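Local coordinates for protein C-X-C motif chemokine 13 (Homo sapiens, PDB 7JNY) that attracts B lymphocytes as a secreted chemokine, binding the receptor CXCR5, at residues V5-L10 against I32-N37; R11-Q16 against R41-V46; V15-V20 against C55-A60; F26-Q31 against W47-S52. All coordinates share one frame; numbering follows the deposited sequence.

Contact 1 (V5-L10 against I32-N37); sequences VYYTSL and ILPRGN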
loop_
_atom_site.group_PDB
_atom_site.type_symbol
_atom_site.label_atom_id
_atom_site.label_comp_id
_atom_site.label_asym_id
_atom_site.label_seq_id
_atom_site.Cartn_x
_atom_site.Cartn_y
_atom_site.Cartn_z
ATOM N N VAL A 5 0.303 -7.257 4.544
ATOM C CA VAL A 5 1.386 -7.675 3.653
ATOM C C VAL A 5 1.166 -9.141 3.307
ATOM O O VAL A 5 1.116 -9.991 4.204
ATOM C CB VAL A 5 2.773 -7.454 4.279
ATOM C CG1 VAL A 5 3.848 -7.728 3.236
ATOM C CG2 VAL A 5 2.905 -6.055 4.807
ATOM N N TYR A 6 1.067 -9.430 2.012
ATOM C CA TYR A 6 0.754 -10.757 1.500
ATOM C C TYR A 6 2.055 -11.398 1.026
ATOM O O TYR A 6 2.616 -10.987 0.018
ATOM C CB TYR A 6 -0.286 -10.642 0.380
ATOM C CG TYR A 6 -1.650 -10.377 0.929
ATOM C CD1 TYR A 6 -2.067 -9.063 1.187
ATOM C CD2 TYR A 6 -2.529 -11.418 1.248
ATOM C CE1 TYR A 6 -3.306 -8.800 1.756
ATOM C CE2 TYR A 6 -3.784 -11.151 1.813
ATOM C CZ TYR A 6 -4.162 -9.829 2.058
ATOM O OH TYR A 6 -5.395 -9.547 2.608
ATOM N N TYR A 7 2.540 -12.393 1.760
ATOM C CA TYR A 7 3.751 -13.107 1.369
ATOM C C TYR A 7 3.326 -14.368 0.631
ATOM O O TYR A 7 3.381 -15.495 1.131
ATOM C CB TYR A 7 4.603 -13.432 2.578
ATOM C CG TYR A 7 5.058 -12.212 3.323
ATOM C CD1 TYR A 7 6.211 -11.538 2.958
ATOM C CD2 TYR A 7 4.348 -11.763 4.418
ATOM C CE1 TYR A 7 6.639 -10.429 3.676
ATOM C CE2 TYR A 7 4.749 -10.660 5.140
ATOM C CZ TYR A 7 5.902 -10.008 4.756
ATOM O OH TYR A 7 6.337 -8.916 5.456
ATOM N N THR A 8 2.831 -14.118 -0.559
ATOM C CA THR A 8 2.237 -15.100 -1.444
ATOM C C THR A 8 2.992 -15.033 -2.761
ATOM O O THR A 8 3.840 -14.158 -2.969
ATOM C CB THR A 8 0.750 -14.780 -1.617
ATOM O OG1 THR A 8 0.599 -13.374 -1.912
ATOM C CG2 THR A 8 0.004 -15.066 -0.330
ATOM N N SER A 9 2.711 -15.988 -3.638
ATOM C CA SER A 9 3.357 -16.049 -4.942
ATOM C C SER A 9 2.315 -16.128 -6.034
ATOM O O SER A 9 2.371 -16.975 -6.928
ATOM C CB SER A 9 4.291 -17.254 -5.058
ATOM O OG SER A 9 5.358 -17.142 -4.148
ATOM N N LEU A 10 1.318 -15.269 -5.962
ATOM C CA LEU A 10 0.257 -15.330 -6.949
ATOM C C LEU A 10 0.556 -14.355 -8.077
ATOM O O LEU A 10 1.503 -13.568 -8.020
ATOM C CB LEU A 10 -1.105 -15.024 -6.317
ATOM C CG LEU A 10 -1.527 -15.996 -5.199
ATOM C CD1 LEU A 10 -2.803 -15.504 -4.507
ATOM C CD2 LEU A 10 -1.714 -17.427 -5.712
ATOM N N ILE A 32 -0.015 -4.703 0.697
ATOM C CA ILE A 32 1.278 -4.737 0.024
ATOM C C ILE A 32 1.530 -6.168 -0.403
ATOM O O ILE A 32 1.479 -7.089 0.429
ATOM C CB ILE A 32 2.404 -4.227 0.923
ATOM C CG1 ILE A 32 2.116 -2.772 1.293
ATOM C CG2 ILE A 32 3.733 -4.279 0.220
ATOM C CD1 ILE A 32 3.209 -2.166 2.056
ATOM N N LEU A 33 1.808 -6.349 -1.694
ATOM C CA LEU A 33 2.187 -7.653 -2.227
ATOM C C LEU A 33 3.597 -7.558 -2.773
ATOM O O LEU A 33 3.790 -7.095 -3.914
ATOM C CB LEU A 33 1.197 -8.072 -3.305
ATOM C CG LEU A 33 -0.229 -8.152 -2.768
ATOM C CD1 LEU A 33 -0.982 -6.952 -3.258
ATOM C CD2 LEU A 33 -0.900 -9.440 -3.211
ATOM N N PRO A 34 4.605 -7.940 -1.992
ATOM C CA PRO A 34 5.962 -7.963 -2.515
ATOM C C PRO A 34 6.032 -8.822 -3.763
ATOM O O PRO A 34 5.279 -9.775 -3.940
ATOM C CB PRO A 34 6.792 -8.546 -1.376
ATOM C CG PRO A 34 5.840 -9.109 -0.416
ATOM C CD PRO A 34 4.502 -8.503 -0.640
ATOM N N ARG A 35 6.919 -8.465 -4.656
ATOM C CA ARG A 35 7.034 -9.207 -5.856
ATOM C C ARG A 35 7.627 -10.528 -5.562
ATOM O O ARG A 35 8.327 -10.780 -4.595
ATOM C CB ARG A 35 7.881 -8.496 -6.859
ATOM C CG ARG A 35 9.263 -8.244 -6.450
ATOM C CD ARG A 35 10.133 -8.044 -7.675
ATOM N NE ARG A 35 11.262 -7.195 -7.411
ATOM C CZ ARG A 35 12.517 -7.603 -7.483
ATOM N NH1 ARG A 35 12.800 -8.853 -7.811
ATOM N NH2 ARG A 35 13.492 -6.769 -7.207
ATOM N N GLY A 36 7.557 -11.484 -6.516
ATOM C CA GLY A 36 8.063 -12.809 -6.337
ATOM C C GLY A 36 8.044 -13.476 -7.684
ATOM O O GLY A 36 8.157 -12.814 -8.729
ATOM N N ASN A 37 7.850 -14.775 -7.679
ATOM C CA ASN A 37 7.858 -15.469 -8.955
ATOM C C ASN A 37 6.513 -15.440 -9.664
ATOM O O ASN A 37 6.445 -15.852 -10.820
ATOM C CB ASN A 37 8.251 -16.922 -8.793
ATOM C CG ASN A 37 9.585 -17.094 -8.150
ATOM O OD1 ASN A 37 9.693 -17.695 -7.079
ATOM N ND2 ASN A 37 10.585 -16.433 -8.709
HETATM O O HOH W 1 3.134 -11.056 -2.679
HETATM O O HOH W 2 5.771 -12.732 -4.139
HETATM O O HOH W 3 7.035 -16.072 -5.574
#
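V5 and I32 pair in parallel, their CA atoms 4.7 Å apart; across the two segments one nearly linear bond joins them, from Y6 N to I32 O at 2.9 Å with an N-H...O angle of 168°, and I32 is backbone-bonded to E4 as well. The same I32 carbonyl also receives a CA-H...O contact from V5. On the sheet face that carries V5 and I32, a chi1 of -172°, with CG1 opposite the backbone N, turns that methyl of V5 to P34 CD, 4.0 Å away; the two side chains cross at about a right angle. Y7, the centre of an inverse gamma turn, brings CD1 of its ring to P34 CG, again crosswise. On the other flank Y6 uses CB rather than its ring to meet L33 CD2 at 3.8 Å, and its hydroxyl is hydrogen-bonded to E4. Past P34 the two segments separate and water comes between them. One water lies within hydrogen-bonding distance of Y6 O and P34 O, a second of T8 O and P34 O, though neither can serve every acceptor around it at once. P34 lacks an N-H, which fits the end of direct pairing here. The contact is thus firm at its strand end and increasingly carried by water beyond it.

Contact 2 (R11-Q16 against R41-V46); sequences RCRCVQ and RKEIIV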
loop_
_atom_site.group_PDB
_atom_site.type_symbol
_atom_site.label_atom_id
_atom_site.label_comp_id
_atom_site.label_asym_id
_atom_site.label_seq_id
_atom_site.Cartn_x
_atom_site.Cartn_y
_atom_site.Cartn_z
ATOM N N ARG A 11 -0.251 -14.459 -9.125
ATOM C CA ARG A 11 -0.188 -13.571 -10.270
ATOM C C ARG A 11 -0.553 -12.141 -9.857
ATOM O O ARG A 11 -1.201 -11.910 -8.827
ATOM C CB ARG A 11 -1.145 -14.088 -11.352
ATOM C CG ARG A 11 -0.769 -15.496 -11.888
ATOM C CD ARG A 11 -1.787 -16.062 -12.897
ATOM N NE ARG A 11 -1.328 -17.318 -13.492
ATOM C CZ ARG A 11 -0.421 -17.420 -14.454
ATOM N NH1 ARG A 11 0.102 -16.352 -15.027
ATOM N NH2 ARG A 11 -0.026 -18.626 -14.846
ATOM N N CYS A 12 -0.090 -11.181 -10.668
ATOM C CA CYS A 12 -0.339 -9.778 -10.402
ATOM C C CYS A 12 -1.840 -9.497 -10.308
ATOM O O CYS A 12 -2.639 -10.081 -11.030
ATOM C CB CYS A 12 0.267 -8.892 -11.491
ATOM S SG CYS A 12 2.028 -9.035 -11.720
ATOM N N ARG A 13 -2.222 -8.576 -9.404
ATOM C CA ARG A 13 -3.621 -8.171 -9.311
ATOM C C ARG A 13 -3.922 -6.879 -10.056
ATOM O O ARG A 13 -5.086 -6.625 -10.380
ATOM C CB ARG A 13 -4.048 -7.969 -7.842
ATOM C CG ARG A 13 -3.749 -9.089 -6.872
ATOM C CD ARG A 13 -4.436 -8.799 -5.516
ATOM N NE ARG A 13 -4.137 -9.821 -4.518
ATOM C CZ ARG A 13 -4.497 -9.760 -3.241
ATOM N NH1 ARG A 13 -5.224 -8.750 -2.765
ATOM N NH2 ARG A 13 -4.115 -10.730 -2.415
ATOM N N CYS A 14 -2.917 -6.053 -10.306
ATOM C CA CYS A 14 -3.107 -4.722 -10.873
ATOM C C CYS A 14 -2.729 -4.688 -12.345
ATOM O O CYS A 14 -1.727 -5.260 -12.752
ATOM C CB CYS A 14 -2.281 -3.699 -10.112
ATOM S SG CYS A 14 -2.653 -3.645 -8.359
ATOM N N VAL A 15 -3.531 -3.984 -13.127
ATOM C CA VAL A 15 -3.267 -3.767 -14.543
ATOM C C VAL A 15 -2.850 -2.337 -14.827
ATOM O O VAL A 15 -2.542 -2.005 -15.975
ATOM C CB VAL A 15 -4.489 -4.159 -15.393
ATOM C CG1 VAL A 15 -5.598 -3.139 -15.204
ATOM C CG2 VAL A 15 -4.092 -4.280 -16.827
ATOM N N GLN A 16 -2.836 -1.486 -13.815
ATOM C CA GLN A 16 -2.394 -0.118 -13.944
ATOM C C GLN A 16 -1.991 0.316 -12.548
ATOM O O GLN A 16 -2.319 -0.342 -11.561
ATOM C CB GLN A 16 -3.493 0.768 -14.558
ATOM C CG GLN A 16 -4.902 0.384 -14.128
ATOM C CD GLN A 16 -5.937 1.517 -14.173
ATOM O OE1 GLN A 16 -5.618 2.696 -14.382
ATOM N NE2 GLN A 16 -7.193 1.146 -13.975
ATOM N N ARG A 41 6.477 -7.507 -10.064
ATOM C CA ARG A 41 6.518 -6.159 -9.500
ATOM C C ARG A 41 5.790 -6.137 -8.160
ATOM O O ARG A 41 4.809 -6.860 -7.952
ATOM C CB ARG A 41 5.870 -5.140 -10.402
ATOM C CG ARG A 41 4.428 -5.486 -10.749
ATOM C CD ARG A 41 3.866 -4.494 -11.767
ATOM N NE ARG A 41 2.540 -4.860 -12.254
ATOM C CZ ARG A 41 2.313 -5.710 -13.249
ATOM N NH1 ARG A 41 3.307 -6.338 -13.863
ATOM N NH2 ARG A 41 1.055 -5.940 -13.638
ATOM N N LYS A 42 6.276 -5.292 -7.259
ATOM C CA LYS A 42 5.563 -5.051 -6.017
ATOM C C LYS A 42 4.269 -4.313 -6.307
ATOM O O LYS A 42 4.244 -3.389 -7.118
ATOM C CB LYS A 42 6.429 -4.220 -5.079
ATOM C CG LYS A 42 5.769 -3.772 -3.787
ATOM C CD LYS A 42 6.890 -3.214 -2.938
ATOM C CE LYS A 42 6.407 -2.698 -1.593
ATOM N NZ LYS A 42 7.556 -1.979 -0.960
ATOM N N GLU A 43 3.183 -4.731 -5.660
ATOM C CA GLU A 43 1.897 -4.071 -5.834
ATOM C C GLU A 43 1.474 -3.486 -4.488
ATOM O O GLU A 43 1.818 -4.014 -3.432
ATOM C CB GLU A 43 0.839 -5.023 -6.369
ATOM C CG GLU A 43 1.204 -5.559 -7.768
ATOM C CD GLU A 43 0.055 -6.308 -8.429
ATOM O OE1 GLU A 43 -0.521 -7.198 -7.771
ATOM O OE2 GLU A 43 -0.248 -6.013 -9.574
ATOM N N ILE A 44 0.784 -2.352 -4.536
ATOM C CA ILE A 44 0.283 -1.683 -3.329
ATOM C C ILE A 44 -1.146 -1.288 -3.643
ATOM O O ILE A 44 -1.384 -0.493 -4.561
ATOM C CB ILE A 44 1.107 -0.456 -2.922
ATOM C CG1 ILE A 44 2.576 -0.825 -2.648
ATOM C CG2 ILE A 44 0.453 0.200 -1.684
ATOM C CD1 ILE A 44 3.437 0.299 -2.037
ATOM N N ILE A 45 -2.102 -1.859 -2.919
ATOM C CA ILE A 45 -3.516 -1.623 -3.182
ATOM C C ILE A 45 -4.110 -0.857 -2.001
ATOM O O ILE A 45 -4.018 -1.305 -0.852
ATOM C CB ILE A 45 -4.265 -2.932 -3.419
ATOM C CG1 ILE A 45 -3.581 -3.690 -4.582
ATOM C CG2 ILE A 45 -5.709 -2.646 -3.718
ATOM C CD1 ILE A 45 -4.121 -5.066 -4.806
ATOM N N VAL A 46 -4.711 0.284 -2.276
ATOM C CA VAL A 46 -5.266 1.161 -1.234
ATOM C C VAL A 46 -6.782 1.073 -1.254
ATOM O O VAL A 46 -7.427 1.347 -2.283
ATOM C CB VAL A 46 -4.807 2.613 -1.422
ATOM C CG1 VAL A 46 -5.483 3.516 -0.371
ATOM C CG2 VAL A 46 -3.297 2.704 -1.333
#
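The R41 guanidinium carries C12 SG over one face, 3.5 Å above the plane and offset toward the rim, while C14 O lies at its edge, in plane, and accepts from R41 NH2 at 3.0 Å. The E43 carboxylate grips two successive backbone N-H groups: OE1 takes R13 N at 2.7 Å through its syn lone pair, nearly straight at 170°, and OE2 takes C14 N at 2.8 Å, from the syn side but 32° out of the carboxylate plane. E43 reaches them with an extended chain beyond CG (chi2 -170°). The segment so held is the CXC motif of the chemokine fold, C12-R13-C14, whose cysteines form disulfides with C39 and C55. With an alanine in place of E43, the N-H groups of R13 and C14 would probably lose their shared carboxylate and the link between the cysteines be freer to shift. I45 fills in beside the motif, its CG1 packing on C14 SG at 3.9 Å and its CD1 meeting R13 CD at 3.8 Å. The R13 guanidinium itself continues to a cation-pi contact with Y6.

Contact 3 (V15-V20 against C55-A60); sequences VQESSV and CVDPQA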
loop_
_atom_site.group_PDB
_atom_site.type_symbol
_atom_site.label_atom_id
_atom_site.label_comp_id
_atom_site.label_asym_id
_atom_site.label_seq_id
_atom_site.Cartn_x
_atom_site.Cartn_y
_atom_site.Cartn_z
ATOM N N VAL A 15 -3.531 -3.984 -13.127
ATOM C CA VAL A 15 -3.267 -3.767 -14.543
ATOM C C VAL A 15 -2.850 -2.337 -14.827
ATOM O O VAL A 15 -2.542 -2.005 -15.975
ATOM C CB VAL A 15 -4.489 -4.159 -15.393
ATOM C CG1 VAL A 15 -5.598 -3.139 -15.204
ATOM C CG2 VAL A 15 -4.092 -4.280 -16.827
ATOM N N GLN A 16 -2.836 -1.486 -13.815
ATOM C CA GLN A 16 -2.394 -0.118 -13.944
ATOM C C GLN A 16 -1.991 0.316 -12.548
ATOM O O GLN A 16 -2.319 -0.342 -11.561
ATOM C CB GLN A 16 -3.493 0.768 -14.558
ATOM C CG GLN A 16 -4.902 0.384 -14.128
ATOM C CD GLN A 16 -5.937 1.517 -14.173
ATOM O OE1 GLN A 16 -5.618 2.696 -14.382
ATOM N NE2 GLN A 16 -7.193 1.146 -13.975
ATOM N N GLU A 17 -1.212 1.382 -12.492
ATOM C CA GLU A 17 -0.761 2.001 -11.251
ATOM C C GLU A 17 -1.148 3.462 -11.320
ATOM O O GLU A 17 -1.053 4.083 -12.379
ATOM C CB GLU A 17 0.780 1.873 -11.056
ATOM C CG GLU A 17 1.315 0.450 -10.841
ATOM C CD GLU A 17 2.856 0.376 -10.864
ATOM O OE1 GLU A 17 3.519 1.431 -10.997
ATOM O OE2 GLU A 17 3.407 -0.747 -10.770
ATOM N N SER A 18 -1.594 4.001 -10.197
ATOM C CA SER A 18 -1.898 5.413 -10.032
ATOM C C SER A 18 -0.825 6.048 -9.154
ATOM O O SER A 18 -0.386 5.453 -8.171
ATOM C CB SER A 18 -3.270 5.609 -9.359
ATOM O OG SER A 18 -3.527 6.971 -9.101
ATOM N N SER A 19 -0.400 7.254 -9.491
ATOM C CA SER A 19 0.513 7.985 -8.623
ATOM C C SER A 19 -0.194 9.112 -7.870
ATOM O O SER A 19 0.449 9.837 -7.113
ATOM C CB SER A 19 1.696 8.498 -9.436
ATOM O OG SER A 19 1.221 9.225 -10.545
ATOM N N VAL A 20 -1.516 9.212 -8.004
ATOM C CA VAL A 20 -2.271 10.310 -7.425
ATOM C C VAL A 20 -2.266 10.173 -5.906
ATOM O O VAL A 20 -2.477 9.080 -5.360
ATOM C CB VAL A 20 -3.705 10.330 -7.970
ATOM C CG1 VAL A 20 -4.523 11.411 -7.259
ATOM C CG2 VAL A 20 -3.725 10.505 -9.497
ATOM N N CYS A 55 -4.903 0.591 -7.177
ATOM C CA CYS A 55 -3.512 0.176 -7.242
ATOM C C CYS A 55 -2.627 1.403 -7.349
ATOM O O CYS A 55 -2.866 2.288 -8.166
ATOM C CB CYS A 55 -3.247 -0.746 -8.429
ATOM S SG CYS A 55 -4.150 -2.255 -8.429
ATOM N N VAL A 56 -1.578 1.437 -6.559
ATOM C CA VAL A 56 -0.748 2.621 -6.418
ATOM C C VAL A 56 0.688 2.300 -6.823
ATOM O O VAL A 56 1.212 1.218 -6.534
ATOM C CB VAL A 56 -0.791 3.167 -4.978
ATOM C CG1 VAL A 56 0.304 4.191 -4.791
ATOM C CG2 VAL A 56 -2.158 3.778 -4.672
ATOM N N ASP A 57 1.324 3.254 -7.490
ATOM C CA ASP A 57 2.725 3.119 -7.876
ATOM C C ASP A 57 3.586 3.021 -6.630
ATOM O O ASP A 57 3.657 3.991 -5.859
ATOM C CB ASP A 57 3.175 4.315 -8.725
ATOM C CG ASP A 57 4.603 4.167 -9.233
ATOM O OD1 ASP A 57 5.387 3.386 -8.645
ATOM O OD2 ASP A 57 4.957 4.850 -10.205
ATOM N N PRO A 58 4.256 1.895 -6.392
ATOM C CA PRO A 58 5.075 1.786 -5.177
ATOM C C PRO A 58 6.286 2.712 -5.150
ATOM O O PRO A 58 6.921 2.829 -4.097
ATOM C CB PRO A 58 5.504 0.307 -5.155
ATOM C CG PRO A 58 5.232 -0.237 -6.536
ATOM C CD PRO A 58 4.309 0.691 -7.256
ATOM N N GLN A 59 6.629 3.364 -6.248
ATOM C CA GLN A 59 7.731 4.327 -6.278
ATOM C C GLN A 59 7.248 5.770 -6.148
ATOM O O GLN A 59 8.066 6.690 -6.170
ATOM C CB GLN A 59 8.567 4.130 -7.556
ATOM C CG GLN A 59 9.102 2.680 -7.713
ATOM C CD GLN A 59 9.841 2.452 -9.034
ATOM O OE1 GLN A 59 10.565 3.316 -9.517
ATOM N NE2 GLN A 59 9.674 1.254 -9.603
ATOM N N ALA A 60 5.947 5.984 -5.976
ATOM C CA ALA A 60 5.427 7.328 -5.787
ATOM C C ALA A 60 5.953 7.873 -4.466
ATOM O O ALA A 60 6.012 7.152 -3.448
ATOM C CB ALA A 60 3.901 7.331 -5.804
#
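S18 and V56 form the close part of this contact, their CA atoms 4.7 Å apart in a single bridge. S18 gives its N-H to C55 O at 2.9 Å and takes one from D57 N, also at 2.9 Å. The second bond is the straighter at hydrogen, 169°, although its donor stands 37° above the S18 carbonyl plane. V56 CA adds a C-H...O contact to S18 O, and C55 CB lies 3.3 Å from Q16 O. S18 OG accepts from V20 N to make an ST turn.

The exposed E17 side is looser. Its extended chain lies across P58 CD, and its carboxylate crosses that of D57 at a slant, E17 OE1 3.6 Å from D57 OD1. D57 CG is itself anti to the backbone N (chi1 -176°), and OD1 accepts from Q59 N at 2.7 Å from above the carboxylate plane, an Asx turn within the type I turn D57-A60 that leads into helix 61-72. Were a leucine to stand in place of D57, Q59 N would probably lose its acceptor and the turn be freer to shift.

Backbone bonds therefore hold the N-loop of this chemokine to the last strand, beside the C14-C55 disulfide, while the two neighbouring acids add no attraction and would probably raise each other's proton affinity, although R41, which packs on E17, may offset this.

Contact 4 (F26-Q31 against W47-S52); sequences FIDRIQ and WKKNKS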
loop_
_atom_site.group_PDB
_atom_site.type_symbol
_atom_site.label_atom_id
_atom_site.label_comp_id
_atom_site.label_asym_id
_atom_site.label_seq_id
_atom_site.Cartn_x
_atom_site.Cartn_y
_atom_site.Cartn_z
ATOM N N PHE A 26 -8.436 9.066 4.212
ATOM C CA PHE A 26 -9.399 8.370 3.365
ATOM C C PHE A 26 -9.075 6.893 3.203
ATOM O O PHE A 26 -9.770 6.195 2.465
ATOM C CB PHE A 26 -9.498 9.031 1.988
ATOM C CG PHE A 26 -10.039 10.412 2.027
ATOM C CD1 PHE A 26 -11.275 10.652 2.603
ATOM C CD2 PHE A 26 -9.334 11.479 1.498
ATOM C CE1 PHE A 26 -11.786 11.922 2.673
ATOM C CE2 PHE A 26 -9.856 12.758 1.559
ATOM C CZ PHE A 26 -11.082 12.978 2.146
ATOM N N ILE A 27 -8.061 6.398 3.895
ATOM C CA ILE A 27 -7.539 5.061 3.681
ATOM C C ILE A 27 -8.042 4.157 4.803
ATOM O O ILE A 27 -7.810 4.425 5.991
ATOM C CB ILE A 27 -6.004 5.086 3.591
ATOM C CG1 ILE A 27 -5.576 5.840 2.341
ATOM C CG2 ILE A 27 -5.464 3.689 3.561
ATOM C CD1 ILE A 27 -4.088 6.114 2.222
ATOM N N ASP A 28 -8.758 3.100 4.423
ATOM C CA ASP A 28 -9.191 2.086 5.376
ATOM C C ASP A 28 -8.169 0.966 5.487
ATOM O O ASP A 28 -7.907 0.463 6.575
ATOM C CB ASP A 28 -10.508 1.447 4.957
ATOM C CG ASP A 28 -11.709 2.268 5.357
ATOM O OD1 ASP A 28 -11.612 3.051 6.313
ATOM O OD2 ASP A 28 -12.759 2.100 4.727
ATOM N N ARG A 29 -7.623 0.518 4.359
ATOM C CA ARG A 29 -6.632 -0.543 4.369
ATOM C C ARG A 29 -5.602 -0.264 3.294
ATOM O O ARG A 29 -5.942 0.260 2.222
ATOM C CB ARG A 29 -7.186 -1.918 4.021
ATOM C CG ARG A 29 -8.231 -2.548 4.869
ATOM C CD ARG A 29 -8.217 -4.027 4.460
ATOM N NE ARG A 29 -9.255 -4.300 3.470
ATOM C CZ ARG A 29 -9.459 -5.473 2.884
ATOM N NH1 ARG A 29 -8.688 -6.520 3.136
ATOM N NH2 ARG A 29 -10.465 -5.602 2.027
ATOM N N ILE A 30 -4.382 -0.740 3.526
ATOM C CA ILE A 30 -3.356 -0.784 2.484
ATOM C C ILE A 30 -2.837 -2.212 2.384
ATOM O O ILE A 30 -2.455 -2.805 3.396
ATOM C CB ILE A 30 -2.196 0.167 2.781
ATOM C CG1 ILE A 30 -2.657 1.622 2.749
ATOM C CG2 ILE A 30 -1.076 -0.049 1.795
ATOM C CD1 ILE A 30 -1.767 2.512 3.579
ATOM N N GLN A 31 -2.785 -2.755 1.169
ATOM C CA GLN A 31 -2.344 -4.126 0.960
ATOM C C GLN A 31 -1.054 -4.088 0.168
ATOM O O GLN A 31 -1.006 -3.495 -0.919
ATOM C CB GLN A 31 -3.380 -4.930 0.190
ATOM C CG GLN A 31 -4.699 -5.055 0.909
ATOM C CD GLN A 31 -5.677 -5.851 0.106
ATOM O OE1 GLN A 31 -5.780 -5.670 -1.106
ATOM N NE2 GLN A 31 -6.435 -6.713 0.767
ATOM N N TRP A 47 -7.360 0.705 -0.109
ATOM C CA TRP A 47 -8.811 0.621 0.039
ATOM C C TRP A 47 -9.299 1.904 0.667
ATOM O O TRP A 47 -9.029 2.160 1.846
ATOM C CB TRP A 47 -9.214 -0.572 0.894
ATOM C CG TRP A 47 -8.870 -1.816 0.236
ATOM C CD1 TRP A 47 -7.625 -2.223 -0.138
ATOM C CD2 TRP A 47 -9.777 -2.810 -0.208
ATOM N NE1 TRP A 47 -7.698 -3.445 -0.758
ATOM C CE2 TRP A 47 -9.014 -3.824 -0.819
ATOM C CE3 TRP A 47 -11.168 -2.955 -0.139
ATOM C CZ2 TRP A 47 -9.594 -4.970 -1.356
ATOM C CZ3 TRP A 47 -11.743 -4.092 -0.670
ATOM C CH2 TRP A 47 -10.956 -5.086 -1.274
ATOM N N LYS A 48 -10.031 2.690 -0.110
ATOM C CA LYS A 48 -10.447 4.011 0.330
ATOM C C LYS A 48 -11.802 3.971 1.020
ATOM O O LYS A 48 -12.600 3.048 0.843
ATOM C CB LYS A 48 -10.478 4.996 -0.843
ATOM C CG LYS A 48 -9.070 5.381 -1.288
ATOM C CD LYS A 48 -9.001 6.121 -2.621
ATOM C CE LYS A 48 -9.857 7.379 -2.691
ATOM N NZ LYS A 48 -9.755 7.990 -4.051
ATOM N N LYS A 49 -12.050 5.007 1.836
ATOM C CA LYS A 49 -13.246 4.986 2.654
ATOM C C LYS A 49 -14.500 5.016 1.801
ATOM O O LYS A 49 -15.514 4.429 2.185
ATOM C CB LYS A 49 -13.213 6.148 3.649
ATOM C CG LYS A 49 -12.649 5.649 4.974
ATOM C CD LYS A 49 -12.227 6.734 5.930
ATOM C CE LYS A 49 -11.759 6.096 7.232
ATOM N NZ LYS A 49 -10.567 6.772 7.810
ATOM N N ASN A 50 -14.439 5.630 0.625
ATOM C CA ASN A 50 -15.568 5.638 -0.292
ATOM C C ASN A 50 -15.686 4.337 -1.102
ATOM O O ASN A 50 -16.453 4.309 -2.067
ATOM C CB ASN A 50 -15.460 6.857 -1.215
ATOM C CG ASN A 50 -14.353 6.736 -2.247
ATOM O OD1 ASN A 50 -13.712 5.694 -2.385
ATOM N ND2 ASN A 50 -14.084 7.840 -2.944
ATOM N N LYS A 51 -14.967 3.277 -0.716
ATOM C CA LYS A 51 -15.004 1.927 -1.316
ATOM C C LYS A 51 -14.251 1.801 -2.629
ATOM O O LYS A 51 -14.230 0.702 -3.213
ATOM C CB LYS A 51 -16.439 1.409 -1.536
ATOM C CG LYS A 51 -17.358 1.624 -0.345
ATOM C CD LYS A 51 -17.094 0.498 0.658
ATOM C CE LYS A 51 -16.555 0.995 1.992
ATOM N NZ LYS A 51 -16.891 0.086 3.124
ATOM N N SER A 52 -13.638 2.867 -3.121
ATOM C CA SER A 52 -12.720 2.756 -4.241
ATOM C C SER A 52 -11.496 1.921 -3.835
ATOM O O SER A 52 -11.098 1.876 -2.660
ATOM C CB SER A 52 -12.377 4.181 -4.689
ATOM O OG SER A 52 -11.102 4.295 -5.266
HETATM O O HOH W 4 -7.834 5.715 8.229
#
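R29 and W47 are an antiparallel hydrogen-bonded pair, and backbone bonds set the frame: W47 N gives to R29 O at 2.8 Å with an angle of 170°, and the return bond from R29 N to W47 O is weak. W47 O is taken more closely by D28 N, at 2.8 Å, so D28 and R29 both face W47, the signature of a classic beta bulge. Beyond it I27 and K48 form a non-hydrogen-bonded pair, and K49 N closes on F26 O.

The cation-pi interaction lies beside this frame. R29 runs alongside W47 in the same direction and bends at chi3 (-97°), which tips its guanidinium over one face of the indole, NH2 lowest; CZ sits 4.0 Å from the centroid of the six-membered ring, the planes 43° apart. Outside the two segments, R29 NH1 has E4 as its salt-bridge partner.

Among polar side-chain contacts, W47 NE1 donates to Q31 OE1 at 3.0 Å, arriving from above the amide's carbonyl plane, while Q31 NE2 is bonded to E4. K49 passes its methylene chain across the D28 carboxylate, CG 3.1 Å from OD1; its NZ bonds R25 O and a water that also donates to I27 O.

The arrangement is a classic bulge in hairpin 27-33/43-48, the first two of the three strands of the chemokine sheet, which 2-5 extends here; the K48-K51 turn alongside leads on to strand 53-56.

Contact 1 uses strand 27-33 and contact 2 its neighbour 43-48, while contact 4 alone uses both; probable hydrogen bonds L33 N to E43 O and Q31 N to I45 O tie contact 2 to contacts 1 and 4. Contact 1 is a surface contact with water between its segments, whereas the other three are partly buried. Contacts 2 and 3 are the nearest pair, centres about 8 Å apart; they share V15 and Q16 and are joined covalently by the C14-C55 disulfide. Their chemistries nevertheless differ: a carboxylate holds backbone in contact 2, backbone meets backbone in contact 3. Contact 4, about 20 Å from contact 1 between centres, is the only one with a cation-pi contact between its own two segments.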